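Local coordinates for cytochrome (Paracoccus pantotrophus, PDB 2XTS), which probably transfers electrons through heme c, this chain being the N-terminal, heme-carrying part of SoxD, the cytochrome partner in the sulfane dehydrogenase SoxCD, at residues D[39-42]-D[43-47]; D[108-111]-D[112-116]. All blocks are in the same frame, centred on the assembly; numbering follows the deposited sequence.

Contact 1 (D[39-42]-D[43-47]); sequences DALF and ADNCA. With HEC (heme c), chain U.
Phe42 and Cys46 meet one helical turn apart, where helix 35-45 runs out and the chain reaches heme c. Cys46 CB stands over the middle of the Phe42 ring, 3.4 Å from its centroid and only 9° off the normal, a CH-pi contact; SG lies obliquely beside it in a sulfur-aromatic contact. The ring takes this place because CG is anti to the backbone N (chi1 -156°), which carries it along the helix toward the cysteine. Cys46 SG, beside its own backbone N, forms a thioether with CAB, the carbon of a former vinyl group of the heme, at 1.8 Å, fixing the sulfur at the heme edge while the ring backs CB. Ala47 CB approaches Phe42 CD2 of the same ring, at 4.2 Å.

The end of the helix is gripped by shared carbonyls. Phe42 O accepts from both Cys46 N and Ala47 N, each at 2.8 Å, the two donors arriving from opposite faces of the carbonyl plane. Leu41 O likewise takes Asn45 N and the side-chain amide: with CG turned back beside its own backbone N, Asn45 places ND2 2.9 Å from Leu41 O, at an N-H...O angle of 145°. That carbonyl lies tilted out of the Asn45 amide plane. Leu41 and Asn45 run alongside each other, CD2 near ND2. On the exposed side, water 1 donates to Ala40 O and more weakly to Asp44 OD1.

Cys46 opens the CXXCH heme-attachment motif of c-type cytochromes, which ends at the axial ligand His50. It is the first residue to leave helical geometry and occupies the N-cap position of helix 47-50. On its inner side helix 35-45 lies against helix 107-120, with Leu41 on Asp109, Ala112 and Ile113 and the Phe42 ring meeting that of Phe116.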
ATOM      1  N   ASP D  39       3.162  30.594  41.109  1.00 10.15           N
ATOM      2  CA  ASP D  39       3.882  31.654  40.390  1.00 10.36           C
ATOM      3  C   ASP D  39       5.365  31.300  40.271  1.00 10.29           C
ATOM      4  O   ASP D  39       5.979  31.408  39.208  1.00 11.15           O
ATOM      5  CB  ASP D  39       3.681  32.953  41.150  1.00 10.58           C
ATOM      6  CG  ASP D  39       4.113  34.185  40.392  1.00 12.25           C
ATOM      7  OD1 ASP D  39       4.558  34.103  39.235  1.00 13.02           O
ATOM      8  OD2 ASP D  39       4.008  35.280  40.993  1.00 17.20           O
ATOM      9  N   ALA D  40       5.953  30.878  41.384  1.00 10.38           N
ATOM     10  CA  ALA D  40       7.360  30.491  41.415  1.00 10.67           C
ATOM     11  C   ALA D  40       7.643  29.291  40.518  1.00 10.22           C
ATOM     12  O   ALA D  40       8.604  29.290  39.752  1.00 10.20           O
ATOM     13  CB  ALA D  40       7.822  30.226  42.864  1.00 11.78           C
ATOM     14  N   LEU D  41       6.796  28.272  40.600  1.00  9.95           N
ATOM     15  CA  LEU D  41       6.931  27.121  39.705  1.00  9.87           C
ATOM     16  C   LEU D  41       6.763  27.509  38.238  1.00  9.79           C
ATOM     17  O   LEU D  41       7.483  27.014  37.372  1.00 10.21           O
ATOM     18  CB  LEU D  41       5.904  26.055  40.054  1.00  9.98           C
ATOM     19  CG  LEU D  41       6.166  25.259  41.343  1.00 10.46           C
ATOM     20  CD1 LEU D  41       4.910  24.539  41.804  1.00 11.99           C
ATOM     21  CD2 LEU D  41       7.325  24.268  41.142  1.00 13.06           C
ATOM     22  N   PHE D  42       5.842  28.431  37.974  1.00  9.21           N
ATOM     23  CA  PHE D  42       5.559  28.865  36.617  1.00  9.43           C
ATOM     24  C   PHE D  42       6.780  29.612  36.069  1.00  9.26           C
ATOM     25  O   PHE D  42       7.224  29.407  34.931  1.00 10.20           O
ATOM     26  CB  PHE D  42       4.304  29.750  36.565  1.00  9.52           C
ATOM     27  CG  PHE D  42       3.636  29.769  35.232  1.00  8.60           C
ATOM     28  CD1 PHE D  42       2.746  28.756  34.920  1.00  9.52           C
ATOM     29  CD2 PHE D  42       3.885  30.760  34.291  1.00  9.80           C
ATOM     30  CE1 PHE D  42       2.101  28.727  33.702  1.00 10.52           C
ATOM     31  CE2 PHE D  42       3.234  30.742  33.059  1.00  8.92           C
ATOM     32  CZ  PHE D  42       2.356  29.732  32.773  1.00 10.26           C
ATOM     33  N   ALA D  43       7.350  30.486  36.901  1.00 10.74           N
ATOM     34  CA  ALA D  43       8.569  31.192  36.528  1.00 11.22           C
ATOM     35  C   ALA D  43       9.689  30.232  36.128  1.00 11.00           C
ATOM     36  O   ALA D  43      10.407  30.461  35.142  1.00 12.16           O
ATOM     37  CB  ALA D  43       9.027  32.097  37.688  1.00 12.66           C
ATOM     38  N   ASP D  44       9.860  29.144  36.879  1.00 10.71           N
ATOM     39  CA  ASP D  44      10.964  28.233  36.653  1.00 11.69           C
ATOM     40  C   ASP D  44      10.734  27.281  35.485  1.00 11.06           C
ATOM     41  O   ASP D  44      11.679  26.851  34.843  1.00 12.78           O
ATOM     42  CB  ASP D  44      11.251  27.392  37.913  1.00 12.66           C
ATOM     43  CG  ASP D  44      11.856  28.197  39.052  1.00 16.52           C
ATOM     44  OD1 ASP D  44      12.449  29.265  38.820  1.00 20.52           O
ATOM     45  OD2 ASP D  44      11.721  27.733  40.201  1.00 22.17           O
ATOM     46  N   ASN D  45       9.471  26.925  35.229  1.00  9.34           N
ATOM     47  CA  ASN D  45       9.150  25.817  34.328  1.00  9.18           C
ATOM     48  C   ASN D  45       8.269  26.114  33.130  1.00  8.43           C
ATOM     49  O   ASN D  45       8.167  25.274  32.248  1.00  8.71           O
ATOM     50  CB  ASN D  45       8.461  24.712  35.113  1.00 10.22           C
ATOM     51  CG  ASN D  45       9.316  24.189  36.207  1.00 12.18           C
ATOM     52  OD1 ASN D  45      10.268  23.457  35.958  1.00 17.53           O
ATOM     53  ND2 ASN D  45       8.987  24.536  37.432  1.00 12.36           N
ATOM     54  N   CYS D  46       7.646  27.289  33.092  1.00  8.49           N
ATOM     55  CA  CYS D  46       6.572  27.548  32.120  1.00  7.91           C
ATOM     56  C   CYS D  46       6.636  28.914  31.451  1.00  8.23           C
ATOM     57  O   CYS D  46       6.235  29.047  30.300  1.00  7.64           O
ATOM     58  CB  CYS D  46       5.214  27.485  32.833  1.00  8.07           C
ATOM     59  SG  CYS D  46       5.008  26.109  34.030  1.00  8.09           S
ATOM     60  N   ALA D  47       7.104  29.930  32.173  1.00  8.09           N
ATOM     61  CA  ALA D  47       7.053  31.316  31.720  1.00  8.01           C
ATOM     62  C   ALA D  47       7.897  31.559  30.476  1.00  8.07           C
ATOM     63  O   ALA D  47       7.599  32.477  29.701  1.00  8.60           O
ATOM     64  CB  ALA D  47       7.505  32.261  32.820  1.00  9.26           C
TER
HETATM   65 FE   HEC U 500       2.686  24.613  27.822  1.00  2.11          FE
HETATM   66  CHA HEC U 500       0.066  23.973  25.756  1.00  1.93           C
HETATM   67  CHB HEC U 500       0.584  24.791  30.456  1.00  1.73           C
HETATM   68  CHC HEC U 500       5.337  24.870  29.882  1.00  1.97           C
HETATM   69  CHD HEC U 500       4.695  25.046  25.161  1.00  2.08           C
HETATM   70  NA  HEC U 500       0.725  24.423  28.054  1.00  1.82           N
HETATM   71  C1A HEC U 500      -0.215  24.231  27.063  1.00  2.02           C
HETATM   72  C2A HEC U 500      -1.558  24.284  27.638  1.00  1.95           C
HETATM   73  C3A HEC U 500      -1.418  24.517  28.954  1.00  1.90           C
HETATM   74  C4A HEC U 500       0.016  24.597  29.220  1.00  2.08           C
HETATM   75  CMA HEC U 500      -2.524  24.629  30.018  1.00  2.53           C
HETATM   76  CAA HEC U 500      -2.867  24.114  26.831  1.00  2.24           C
HETATM   77  CBA HEC U 500      -3.302  25.431  26.181  1.00  2.61           C
HETATM   78  CGA HEC U 500      -4.607  25.351  25.451  1.00  2.84           C
HETATM   79  O1A HEC U 500      -4.937  24.289  24.941  1.00  2.51           O
HETATM   80  O2A HEC U 500      -5.265  26.419  25.422  1.00  3.39           O
HETATM   81  NB  HEC U 500       2.905  24.751  29.783  1.00  2.23           N
HETATM   82  C1B HEC U 500       1.923  24.785  30.728  1.00  1.90           C
HETATM   83  C2B HEC U 500       2.553  24.696  32.034  1.00  1.93           C
HETATM   84  C3B HEC U 500       3.861  24.729  31.873  1.00  2.28           C
HETATM   85  C4B HEC U 500       4.117  24.741  30.465  1.00  2.32           C
HETATM   86  CMB HEC U 500       1.718  24.810  33.339  1.00  2.67           C
HETATM   87  CAB HEC U 500       4.937  24.650  32.963  1.00  2.72           C
HETATM   88  CBB HEC U 500       4.695  23.410  33.859  1.00  2.68           C
HETATM   89  NC  HEC U 500       4.652  24.902  27.581  1.00  1.86           N
HETATM   90  C1C HEC U 500       5.609  25.019  28.561  1.00  2.29           C
HETATM   91  C2C HEC U 500       6.887  25.261  27.960  1.00  2.42           C
HETATM   92  C3C HEC U 500       6.677  25.358  26.649  1.00  2.50           C
HETATM   93  C4C HEC U 500       5.274  25.134  26.392  1.00  1.73           C
HETATM   94  CMC HEC U 500       8.204  25.497  28.740  1.00  3.03           C
HETATM   95  CAC HEC U 500       7.662  25.696  25.535  1.00  3.14           C
HETATM   96  CBC HEC U 500       8.980  25.005  25.380  1.00  2.70           C
HETATM   97  ND  HEC U 500       2.441  24.500  25.846  1.00  1.84           N
HETATM   98  C1D HEC U 500       3.426  24.624  24.894  1.00  1.97           C
HETATM   99  C2D HEC U 500       2.948  24.310  23.591  1.00  2.36           C
HETATM  100  C3D HEC U 500       1.544  23.965  23.789  1.00  2.27           C
HETATM  101  C4D HEC U 500       1.286  24.138  25.172  1.00  1.91           C
HETATM  102  CMD HEC U 500       3.671  24.264  22.254  1.00  2.87           C
HETATM  103  CAD HEC U 500       0.585  23.511  22.702  1.00  2.20           C
HETATM  104  CBD HEC U 500       0.645  21.987  22.590  1.00  2.41           C
HETATM  105  CGD HEC U 500      -0.263  21.436  21.541  1.00  2.24           C
HETATM  106  O1D HEC U 500      -1.124  22.173  21.016  1.00  3.28           O
HETATM  107  O2D HEC U 500      -0.217  20.202  21.331  1.00  2.97           O
HETATM  108  O   HOH W   1      10.919  30.763  40.696  1.00 30.47           O

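Contact 2 (D[108-111]-D[112-116]); sequences DDTY and AITAF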
ATOM      1  N   ASP D 108       1.437  18.199  44.251  1.00 10.01           N
ATOM      2  CA  ASP D 108       1.360  19.509  44.880  1.00 10.42           C
ATOM      3  C   ASP D 108       1.759  20.618  43.921  1.00  9.54           C
ATOM      4  O   ASP D 108       1.127  21.673  43.886  1.00  9.97           O
ATOM      5  CB  ASP D 108       2.233  19.566  46.128  1.00 11.09           C
ATOM      6  CG  ASP D 108       1.619  18.851  47.329  1.00 12.31           C
ATOM      7  OD1 ASP D 108       0.431  18.458  47.292  1.00 14.80           O
ATOM      8  OD2 ASP D 108       2.356  18.736  48.333  1.00 17.29           O
ATOM      9  N   ASP D 109       2.799  20.385  43.137  1.00  9.63           N
ATOM     10  CA  ASP D 109       3.227  21.357  42.136  1.00  9.28           C
ATOM     11  C   ASP D 109       2.084  21.676  41.168  1.00  8.86           C
ATOM     12  O   ASP D 109       1.893  22.815  40.752  1.00  9.54           O
ATOM     13  CB  ASP D 109       4.357  20.819  41.246  1.00  9.95           C
ATOM     14  CG  ASP D 109       5.682  20.665  41.933  1.00 12.44           C
ATOM     15  OD1 ASP D 109       5.906  21.239  43.025  1.00 13.97           O
ATOM     16  OD2 ASP D 109       6.525  19.929  41.346  1.00 14.75           O
ATOM     17  N   THR D 110       1.344  20.640  40.783  1.00  8.83           N
ATOM     18  CA  THR D 110       0.267  20.803  39.807  1.00  8.73           C
ATOM     19  C   THR D 110      -0.902  21.565  40.401  1.00  8.75           C
ATOM     20  O   THR D 110      -1.488  22.429  39.771  1.00  8.32           O
ATOM     21  CB  THR D 110      -0.149  19.445  39.198  1.00  9.08           C
ATOM     22  OG1 THR D 110       1.009  18.771  38.679  1.00 10.83           O
ATOM     23  CG2 THR D 110      -1.134  19.649  38.058  1.00  9.05           C
ATOM     24  N   TYR D 111      -1.230  21.287  41.649  1.00  8.93           N
ATOM     25  CA  TYR D 111      -2.237  22.115  42.326  1.00  9.15           C
ATOM     26  C   TYR D 111      -1.827  23.575  42.394  1.00  9.04           C
ATOM     27  O   TYR D 111      -2.631  24.468  42.157  1.00  8.71           O
ATOM     28  CB  TYR D 111      -2.551  21.622  43.743  1.00  9.59           C
ATOM     29  CG  TYR D 111      -3.467  20.417  43.817  1.00  9.55           C
ATOM     30  CD1 TYR D 111      -4.774  20.467  43.332  1.00 11.64           C
ATOM     31  CD2 TYR D 111      -3.021  19.220  44.356  1.00  8.64           C
ATOM     32  CE1 TYR D 111      -5.609  19.355  43.426  1.00 12.46           C
ATOM     33  CE2 TYR D 111      -3.834  18.110  44.435  1.00  9.98           C
ATOM     34  CZ  TYR D 111      -5.123  18.180  43.967  1.00  9.86           C
ATOM     35  OH  TYR D 111      -5.924  17.066  44.045  1.00 12.88           O
ATOM     36  N   ALA D 112      -0.569  23.818  42.760  1.00  9.11           N
ATOM     37  CA  ALA D 112      -0.057  25.196  42.841  1.00  8.92           C
ATOM     38  C   ALA D 112      -0.120  25.908  41.490  1.00  8.35           C
ATOM     39  O   ALA D 112      -0.572  27.051  41.397  1.00  8.95           O
ATOM     40  CB  ALA D 112       1.355  25.216  43.380  1.00  9.87           C
ATOM     41  N   ILE D 113       0.345  25.239  40.442  1.00  8.43           N
ATOM     42  CA  ILE D 113       0.322  25.841  39.117  1.00  8.62           C
ATOM     43  C   ILE D 113      -1.116  26.120  38.686  1.00  8.57           C
ATOM     44  O   ILE D 113      -1.414  27.149  38.097  1.00  9.29           O
ATOM     45  CB  ILE D 113       1.053  24.950  38.075  1.00  9.09           C
ATOM     46  CG1 ILE D 113       2.569  25.062  38.304  1.00 10.32           C
ATOM     47  CG2 ILE D 113       0.662  25.323  36.638  1.00 10.39           C
ATOM     48  CD1 ILE D 113       3.344  24.013  37.584  1.00 14.08           C
ATOM     49  N   THR D 114      -2.018  25.185  38.964  1.00  8.35           N
ATOM     50  CA  THR D 114      -3.419  25.370  38.615  1.00  8.29           C
ATOM     51  C   THR D 114      -3.998  26.570  39.371  1.00  8.57           C
ATOM     52  O   THR D 114      -4.704  27.376  38.791  1.00  9.49           O
ATOM     53  CB  THR D 114      -4.236  24.076  38.847  1.00  8.59           C
ATOM     54  OG1 THR D 114      -3.687  23.017  38.058  1.00  9.58           O
ATOM     55  CG2 THR D 114      -5.668  24.239  38.428  1.00  9.13           C
ATOM     56  N   ALA D 115      -3.656  26.722  40.649  1.00  9.03           N
ATOM     57  CA  ALA D 115      -4.063  27.907  41.403  1.00  9.18           C
ATOM     58  C   ALA D 115      -3.552  29.192  40.751  1.00  9.13           C
ATOM     59  O   ALA D 115      -4.277  30.169  40.622  1.00  9.58           O
ATOM     60  CB  ALA D 115      -3.566  27.816  42.849  1.00  9.91           C
ATOM     61  N   PHE D 116      -2.289  29.182  40.335  1.00  8.40           N
ATOM     62  CA  PHE D 116      -1.710  30.355  39.661  1.00  8.68           C
ATOM     63  C   PHE D 116      -2.411  30.662  38.323  1.00  8.56           C
ATOM     64  O   PHE D 116      -2.596  31.821  37.967  1.00  9.05           O
ATOM     65  CB  PHE D 116      -0.204  30.142  39.416  1.00  9.15           C
ATOM     66  CG  PHE D 116       0.432  31.247  38.638  1.00  9.81           C
ATOM     67  CD1 PHE D 116       0.616  32.487  39.221  1.00 11.49           C
ATOM     68  CD2 PHE D 116       0.812  31.051  37.312  1.00 11.34           C
ATOM     69  CE1 PHE D 116       1.168  33.527  38.518  1.00 11.18           C
ATOM     70  CE2 PHE D 116       1.368  32.114  36.593  1.00 10.86           C
ATOM     71  CZ  PHE D 116       1.547  33.347  37.211  1.00 11.67           C
TER
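Thr110 O receives two hydrogen bonds from Thr114, one turn further along helix 107-120. The backbone N donates at 2.9 Å, and the hydroxyl OG1 donates at 2.8 Å from the opposite face of the carbonyl plane, tilted 34° from it. Having OG1 beside its own backbone N (chi1 -59°) turns the Thr114 hydroxyl back down the helix, while CG2 stands anti to N, beside the carbonyl carbon. The surrounding bonds are regular alpha-helical ones: Ala112 N to Asp108 O at 3.0 Å, Ile113 N to Asp109 O and Ala115 N to Tyr111 O.

Several polar ends of residues 108-111 have partners outside that segment. Thr110 OG1 bonds to Ser106 O and His94 ND1, Tyr111 OH to Arg29 O, and Asp108 OD1 to Ser32 N, tying the helix to the chain before it.

Carbon contacts along the turn are made against carbonyl oxygens. Ile113 CG1, placed beside the backbone N, comes 3.4 Å from Asp109 O, and CD1 follows it to 3.7 Å. Ala112 CB lies 3.6 Å from Asp108 O. Ile113 also reaches heme c, Ala112 rests on Leu41 and Thr37, and Thr114 packs on Leu86 and Val89 of helix 86-96 and on Leu130. The Tyr111 ring meets Tyr90 with their planes at about 55°.

Replacing Thr114 by a valine would probably cost Thr110 O its second donor, leaving it the backbone N-H alone and an apolar methyl where the hydroxyl had been. The threonine thus turns its hydroxyl to its own helix: by giving it to the preceding turn, it spends its hydrogen locally and can be buried among apolar neighbours.

In the fold
Contact 1 closes the C-terminal end of helix 35-45 and contact 2 lies within helix 107-120; the two helices pack on each other, so the contacts touch although each is local. Contact 2 is mostly buried, whereas contact 1 is partly exposed, with Ala40, Ala43 and Asp44 on its outer side. Both double the load on a carbonyl by means of a side-chain donor, an amide in contact 1 and a hydroxyl in contact 2. Their relation to the heme differs: residues 43-47 supply one of its thioethers, while residues 112-116 contribute Ile113 to the apolar lining of its pocket. The Asp39 carboxylate also packs against the ring of Phe116.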